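Local atomic coordinates of GH3 beta-N-acetylglucosaminidase (PDB entry 6K5J), a protein that hydrolyses terminal N-acetylglucosamine residues from beta-linked glycosides, as a beta-N-acetylglucosaminidase of glycoside hydrolase family 3. Residues A[15-20]-A[311-316]; A[198-203]-A[233-238]; A[467-472]-A[492-497]. All coordinates share one frame; numbering follows the deposited sequence.

How the contacts relate
Along the chain, contact 2 (198-203 with 233-238) is nested inside the loop closed by contact 1 (15-20 with 311-316), and contact 3 (467-472 with 492-497) follows both. Contacts 1 and 2 share the N-terminal family-3 domain of the TIM-barrel clan, their centres 29 Å apart: the first packs two outer helices, the second pairs two loops that follow parallel strands, with the Pro199 side chain about 8 Å from a bound N-acetylglucosamine. Contact 3 belongs to the mixed six-stranded sheet region, its centre 56 Å from that of contact 1 and 37 Å from that of contact 2. None touches another; contact 1 brings the beginning and end of the barrel together, whereas contacts 2 and 3 join parts closer in sequence.

Contact 1 of 3, residues A[15-20]-A[311-316]; sequences QKVGQL and ALLAAV
Val17 O accepts a hydrogen bond from Leu20 N at 3.0 Å, and the side chains of both residues face helix 302-317. Across the interface itself the contact is wholly apolar. The short helical segments approach to 9.8 Å between axes, with N-to-C directions 130° apart, and together they bury 202 Å². Val17 contributes the largest share, as both of its methyl branches are engaged. CG1, placed opposite the backbone N by a chi1 of 160°, reaches the base of the Leu312 side chain, with Val17 CG1 to Leu312 CB at 3.8 Å. The same methyl also comes against the helix backbone, since Val17 CG1 to Leu313 N is 4.0 Å. The other branch lies beside Val17's own backbone N and points at Leu313, whose CD1 is 4.2 Å from Val17 CG2; these two side chains cross at about a right angle. One turn further on, Val316 CG2 stands 4.5 Å from Val17 CG2, a looser approach. The TIM-barrel topology explains why residues so distant in sequence meet here: helix 13-19 leads into strand 21-23, helix 302-317 follows strand 296-298, and those two strands are parallel neighbours in one sheet, so that the contact joins the start of the barrel to its last strand and the helix after it. A backbone hydrogen bond between Leu20 and Ile296 links the end of 15-20 to strand 296-298. Leu20 extends the apolar patch sparingly, with Leu20 CB 4.4 Å from Leu312 CD1. Ile326 of helix 323-339 touches both Leu20 and Val316, while Val289 of helix 281-291 packs against Leu312.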
# COMPACT_ATOMS: atom_id res chain seq x y z
N GLN A 15 16.17 27.23 0.06
CA GLN A 15 14.84 26.87 0.53
C GLN A 15 13.98 26.31 -0.60
O GLN A 15 13.18 25.40 -0.38
CB GLN A 15 14.14 28.08 1.14
CG GLN A 15 14.61 28.48 2.52
CD GLN A 15 13.94 29.77 2.94
OE1 GLN A 15 14.06 30.79 2.26
NE2 GLN A 15 13.22 29.73 4.06
N LYS A 16 14.08 26.89 -1.80
CA LYS A 16 13.30 26.37 -2.92
C LYS A 16 13.71 24.95 -3.25
O LYS A 16 12.86 24.07 -3.45
CB LYS A 16 13.45 27.27 -4.15
CG LYS A 16 12.91 28.69 -3.98
CD LYS A 16 13.04 29.44 -5.30
CE LYS A 16 12.79 30.93 -5.12
NZ LYS A 16 12.94 31.65 -6.41
N VAL A 17 15.02 24.69 -3.29
CA VAL A 17 15.49 23.34 -3.59
C VAL A 17 15.04 22.37 -2.51
O VAL A 17 14.60 21.25 -2.79
CB VAL A 17 17.02 23.34 -3.78
CG1 VAL A 17 17.60 21.93 -3.61
CG2 VAL A 17 17.37 23.90 -5.16
N GLY A 18 15.12 22.80 -1.24
CA GLY A 18 14.68 21.94 -0.15
C GLY A 18 13.22 21.55 -0.24
O GLY A 18 12.84 20.44 0.14
N GLN A 19 12.37 22.46 -0.75
CA GLN A 19 10.95 22.15 -0.90
C GLN A 19 10.72 20.92 -1.78
O GLN A 19 9.70 20.24 -1.64
CB GLN A 19 10.20 23.34 -1.50
CG GLN A 19 9.87 24.43 -0.51
CD GLN A 19 9.00 23.92 0.63
OE1 GLN A 19 7.84 23.55 0.43
NE2 GLN A 19 9.57 23.89 1.83
N LEU A 20 11.65 20.64 -2.69
CA LEU A 20 11.51 19.54 -3.64
C LEU A 20 11.86 18.18 -3.07
O LEU A 20 11.82 17.19 -3.81
CB LEU A 20 12.40 19.81 -4.86
CG LEU A 20 12.32 21.22 -5.46
CD1 LEU A 20 13.21 21.31 -6.68
CD2 LEU A 20 10.89 21.56 -5.81
N ALA A 311 22.77 17.52 -5.28
CA ALA A 311 22.72 17.41 -6.73
C ALA A 311 21.72 18.39 -7.33
O ALA A 311 21.97 18.98 -8.39
CB ALA A 311 22.39 15.97 -7.13
N LEU A 312 20.57 18.57 -6.67
CA LEU A 312 19.56 19.50 -7.18
C LEU A 312 20.08 20.94 -7.14
O LEU A 312 19.92 21.69 -8.10
CB LEU A 312 18.26 19.39 -6.38
CG LEU A 312 17.43 18.13 -6.68
CD1 LEU A 312 16.31 17.98 -5.64
CD2 LEU A 312 16.86 18.21 -8.09
N LEU A 313 20.70 21.32 -6.02
CA LEU A 313 21.28 22.65 -5.92
C LEU A 313 22.37 22.86 -6.98
O LEU A 313 22.40 23.89 -7.66
CB LEU A 313 21.84 22.87 -4.52
CG LEU A 313 22.36 24.29 -4.26
CD1 LEU A 313 21.22 25.30 -4.32
CD2 LEU A 313 23.09 24.37 -2.93
N ALA A 314 23.25 21.87 -7.14
CA ALA A 314 24.33 22.01 -8.12
C ALA A 314 23.79 22.13 -9.54
O ALA A 314 24.35 22.86 -10.37
CB ALA A 314 25.29 20.82 -8.02
N ALA A 315 22.69 21.43 -9.83
CA ALA A 315 22.09 21.49 -11.16
C ALA A 315 21.53 22.88 -11.45
O ALA A 315 21.61 23.36 -12.59
CB ALA A 315 21.00 20.43 -11.29
N VAL A 316 20.94 23.54 -10.45
CA VAL A 316 20.50 24.92 -10.67
C VAL A 316 21.71 25.84 -10.80
O VAL A 316 21.73 26.74 -11.65
CB VAL A 316 19.58 25.39 -9.53
CG1 VAL A 316 19.21 26.88 -9.71
CG2 VAL A 316 18.33 24.51 -9.47

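Contact 2 of 3, residues A[198-203]-A[233-238]; sequences LPTVPH and LFPAVE
The Phe234 ring is met obliquely by Val201, whose CB lies 3.6 Å from Phe234 CE2; the two side chains run side by side in the same direction, and both Val201 methyls flank that CE2 corner. The other flat group, the His203 imidazole, has Pro202 CD over the centre of one face, 4.1 Å above its plane, and its NE2 is hydrogen-bonded to Asp189. The motif is a single parallel beta bridge between Thr200 and Leu233, joining the loops that follow adjacent TIM-barrel strands 178-184 and 226-229. The evidence is the pairing pattern: Leu233 alone supplies both bonds, to the residues on either side of Thr200, and the touching parts run only 20° apart in direction. Leu233 N donates to Pro199 O at 2.8 Å in a nearly straight bond. In return, Leu233 O receives Val201 N at 2.9 Å, with an angle of 171° at the hydrogen.

Past the bridge the chains diverge, and one water spans the gap. It donates to Val201 O at 2.7 Å and to His203 O at 2.8 Å, and accepts from Ala236 N at 3.0 Å, so three backbone groups from both loops share it. Pro235, without an N-H, instead sets its CD against Val201 O and Thr200 CG2. At the opposite end of the pairing, Leu198 turns its branch point onto Leu233: CG lies anti to the backbone N, chi1 -176°, and stands 3.8 Å from Leu233 CD1.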
# COMPACT_ATOMS: atom_id res chain seq x y z
N LEU A 198 14.49 -3.23 -13.00
CA LEU A 198 13.87 -2.20 -13.83
C LEU A 198 12.84 -2.87 -14.73
O LEU A 198 13.17 -3.37 -15.81
CB LEU A 198 14.94 -1.48 -14.66
CG LEU A 198 14.50 -0.30 -15.53
CD1 LEU A 198 13.82 0.78 -14.70
CD2 LEU A 198 15.73 0.27 -16.25
N PRO A 199 11.57 -2.91 -14.32
CA PRO A 199 10.57 -3.64 -15.10
C PRO A 199 10.18 -2.89 -16.36
O PRO A 199 10.37 -1.67 -16.48
CB PRO A 199 9.38 -3.75 -14.13
CG PRO A 199 9.90 -3.29 -12.77
CD PRO A 199 11.00 -2.32 -13.11
N THR A 200 9.62 -3.64 -17.30
CA THR A 200 9.10 -3.10 -18.56
C THR A 200 7.64 -3.48 -18.70
O THR A 200 7.26 -4.62 -18.43
CB THR A 200 9.89 -3.63 -19.76
OG1 THR A 200 11.26 -3.25 -19.65
CG2 THR A 200 9.31 -3.07 -21.08
N VAL A 201 6.82 -2.51 -19.11
CA VAL A 201 5.47 -2.75 -19.60
C VAL A 201 5.52 -2.46 -21.10
O VAL A 201 5.56 -1.29 -21.50
CB VAL A 201 4.44 -1.86 -18.88
CG1 VAL A 201 3.04 -2.06 -19.47
CG2 VAL A 201 4.44 -2.18 -17.38
N PRO A 202 5.58 -3.48 -21.96
CA PRO A 202 5.91 -3.26 -23.37
C PRO A 202 4.74 -2.90 -24.28
O PRO A 202 4.96 -2.68 -25.47
CB PRO A 202 6.50 -4.62 -23.77
CG PRO A 202 5.73 -5.61 -22.95
CD PRO A 202 5.41 -4.91 -21.63
N HIS A 203 3.53 -2.81 -23.75
CA HIS A 203 2.34 -2.79 -24.58
C HIS A 203 2.21 -1.49 -25.37
O HIS A 203 2.76 -0.45 -25.01
CB HIS A 203 1.11 -3.00 -23.71
CG HIS A 203 1.21 -4.21 -22.84
ND1 HIS A 203 1.27 -5.48 -23.36
CD2 HIS A 203 1.32 -4.34 -21.50
CE1 HIS A 203 1.38 -6.35 -22.37
NE2 HIS A 203 1.41 -5.68 -21.23
N LEU A 233 9.74 1.00 -17.18
CA LEU A 233 9.89 1.41 -18.58
C LEU A 233 8.59 1.19 -19.35
O LEU A 233 7.96 0.14 -19.25
CB LEU A 233 11.00 0.61 -19.26
CG LEU A 233 12.36 0.65 -18.57
CD1 LEU A 233 13.25 -0.46 -19.10
CD2 LEU A 233 12.98 2.02 -18.81
N PHE A 234 8.21 2.20 -20.14
CA PHE A 234 7.05 2.14 -21.03
C PHE A 234 7.51 2.52 -22.43
O PHE A 234 7.38 3.68 -22.84
CB PHE A 234 5.92 3.06 -20.55
CG PHE A 234 5.33 2.65 -19.22
CD1 PHE A 234 5.94 3.03 -18.03
CD2 PHE A 234 4.17 1.89 -19.16
CE1 PHE A 234 5.40 2.64 -16.80
CE2 PHE A 234 3.63 1.49 -17.95
CZ PHE A 234 4.25 1.88 -16.76
N PRO A 235 8.06 1.57 -23.19
CA PRO A 235 8.59 1.91 -24.53
C PRO A 235 7.58 2.52 -25.49
O PRO A 235 8.00 3.20 -26.43
CB PRO A 235 9.11 0.56 -25.06
CG PRO A 235 8.50 -0.49 -24.15
CD PRO A 235 8.33 0.17 -22.82
N ALA A 236 6.28 2.29 -25.31
CA ALA A 236 5.31 2.94 -26.19
C ALA A 236 5.24 4.45 -25.96
O ALA A 236 4.76 5.18 -26.84
CB ALA A 236 3.91 2.34 -26.01
N VAL A 237 5.69 4.92 -24.80
CA VAL A 237 5.71 6.33 -24.47
C VAL A 237 7.11 6.90 -24.52
O VAL A 237 7.32 8.00 -25.04
CB VAL A 237 5.07 6.58 -23.08
CG1 VAL A 237 4.96 8.08 -22.80
CG2 VAL A 237 3.70 5.93 -23.01
N GLU A 238 8.09 6.17 -23.99
CA GLU A 238 9.46 6.65 -23.86
C GLU A 238 10.40 5.73 -24.62
O GLU A 238 10.61 4.57 -24.20
CB GLU A 238 9.86 6.73 -22.39
CG GLU A 238 11.32 7.07 -22.14
CD GLU A 238 11.74 8.37 -22.82
OE1 GLU A 238 12.53 8.30 -23.78
OE2 GLU A 238 11.28 9.45 -22.39
O HOH W 1 4.84 0.53 -23.41

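Contact 3 of 3, residues A[467-472]-A[492-497]; sequences LIEALA and ALPTVK
Two bends of the same sign carry the Glu469 carboxylate to the loop: chi1 of -81° sets CG beside the backbone N, and chi2 of -74° folds the chain again, which delivers both oxygens to Thr495. The setting is a beta-alpha-beta crossover, with helix 462-472 connecting the parallel neighbours 450-455 and 478-483 of the six-stranded mixed sheet; segment 492-497 belongs to the connection from 478-483 to strand 499-501. Leu493 to Val496 form a type I beta turn, with Val496 N to Leu493 O at 3.2 Å, and the carboxylate binds at this turn. Thr495 N donates to Glu469 OE2 at 2.8 Å with an angle of 153° at the hydrogen; OE2 accepts with its syn lone pair, on the side of the other oxygen. The hydroxyl of Thr495 donates to that other oxygen, although the modelled separation of 2.4 Å between Thr495 OG1 and Glu469 OE1 is too short to be taken literally. If that bond is real at a longer distance, Thr495 engages both oxygens and would limit rotation of the carboxylate. Pro494 borders it, with CD 3.5 Å from Glu469 OE2. Arg377 NH1 is hydrogen-bonded to both Leu493 O and Val496 O, the first and last carbonyls of the turn.

An apolar group of side chains accompanies these bonds. Ile468 CG2 touches Leu493 CD2 at 3.6 Å and Val496 CG2 at the same 3.6 Å, so a single methyl meets side chains from both ends of the turn. Val481 of strand 478-483 touches Ile468 and Val496, linking the group to the sheet. Towards the helix's later residues, Ala472 CB packs 3.8 Å from Thr495 CB and 4.2 Å from Val496 CG2.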
# COMPACT_ATOMS: atom_id res chain seq x y z
N LEU A 467 2.80 -28.41 1.03
CA LEU A 467 2.08 -28.85 2.22
C LEU A 467 0.58 -28.89 1.96
O LEU A 467 -0.10 -29.87 2.29
CB LEU A 467 2.39 -27.94 3.41
CG LEU A 467 1.53 -28.12 4.66
CD1 LEU A 467 1.61 -29.55 5.15
CD2 LEU A 467 1.96 -27.16 5.76
N ILE A 468 0.04 -27.82 1.36
CA ILE A 468 -1.39 -27.77 1.09
C ILE A 468 -1.80 -28.89 0.14
O ILE A 468 -2.80 -29.59 0.37
CB ILE A 468 -1.78 -26.39 0.51
CG1 ILE A 468 -1.56 -25.30 1.56
CG2 ILE A 468 -3.22 -26.43 0.06
CD1 ILE A 468 -1.64 -23.88 0.98
N GLU A 469 -1.05 -29.06 -0.95
CA GLU A 469 -1.37 -30.13 -1.90
C GLU A 469 -1.27 -31.51 -1.24
O GLU A 469 -2.04 -32.41 -1.58
CB GLU A 469 -0.44 -30.05 -3.11
CG GLU A 469 -0.88 -29.01 -4.16
CD GLU A 469 -2.08 -29.47 -4.97
OE1 GLU A 469 -1.93 -30.40 -5.79
OE2 GLU A 469 -3.18 -28.90 -4.80
N ALA A 470 -0.35 -31.68 -0.29
CA ALA A 470 -0.24 -32.94 0.43
C ALA A 470 -1.49 -33.19 1.27
O ALA A 470 -2.06 -34.29 1.25
CB ALA A 470 1.01 -32.94 1.31
N LEU A 471 -1.93 -32.17 2.01
CA LEU A 471 -3.15 -32.30 2.81
C LEU A 471 -4.35 -32.56 1.92
O LEU A 471 -5.27 -33.29 2.30
CB LEU A 471 -3.37 -31.04 3.65
CG LEU A 471 -2.33 -30.73 4.71
CD1 LEU A 471 -2.56 -29.34 5.30
CD2 LEU A 471 -2.39 -31.78 5.81
N ALA A 472 -4.37 -31.96 0.73
CA ALA A 472 -5.49 -32.13 -0.19
C ALA A 472 -5.57 -33.55 -0.72
O ALA A 472 -6.65 -33.98 -1.14
CB ALA A 472 -5.37 -31.15 -1.36
N ALA A 492 -1.86 -22.59 -8.03
CA ALA A 492 -0.82 -23.53 -7.64
C ALA A 492 -1.37 -24.71 -6.85
O ALA A 492 -0.57 -25.50 -6.34
CB ALA A 492 0.26 -22.82 -6.83
N LEU A 493 -2.69 -24.84 -6.72
CA LEU A 493 -3.31 -25.81 -5.82
C LEU A 493 -4.37 -26.64 -6.55
O LEU A 493 -5.56 -26.60 -6.21
CB LEU A 493 -3.92 -25.09 -4.61
CG LEU A 493 -2.94 -24.27 -3.78
CD1 LEU A 493 -3.69 -23.41 -2.75
CD2 LEU A 493 -1.91 -25.17 -3.09
N PRO A 494 -3.98 -27.43 -7.55
CA PRO A 494 -4.98 -28.12 -8.37
C PRO A 494 -5.77 -29.20 -7.64
O PRO A 494 -6.88 -29.53 -8.09
CB PRO A 494 -4.15 -28.71 -9.53
CG PRO A 494 -2.77 -28.82 -8.99
CD PRO A 494 -2.60 -27.69 -8.02
N THR A 495 -5.27 -29.75 -6.54
CA THR A 495 -5.96 -30.81 -5.81
C THR A 495 -6.94 -30.28 -4.78
O THR A 495 -7.80 -31.04 -4.30
CB THR A 495 -4.93 -31.71 -5.12
OG1 THR A 495 -3.83 -31.93 -6.01
CG2 THR A 495 -5.54 -33.06 -4.74
N VAL A 496 -6.85 -28.99 -4.43
CA VAL A 496 -7.72 -28.42 -3.41
C VAL A 496 -9.15 -28.40 -3.92
O VAL A 496 -9.41 -28.03 -5.07
CB VAL A 496 -7.21 -27.01 -3.03
CG1 VAL A 496 -8.27 -26.22 -2.28
CG2 VAL A 496 -5.95 -27.13 -2.22
N LYS A 497 -10.09 -28.83 -3.07
CA LYS A 497 -11.49 -28.90 -3.49
C LYS A 497 -12.29 -27.65 -3.12
O LYS A 497 -13.28 -27.35 -3.80
CB LYS A 497 -12.17 -30.12 -2.86
CG LYS A 497 -11.72 -31.45 -3.44
CD LYS A 497 -12.42 -32.61 -2.73
CE LYS A 497 -11.60 -33.89 -2.83
NZ LYS A 497 -11.93 -34.83 -1.73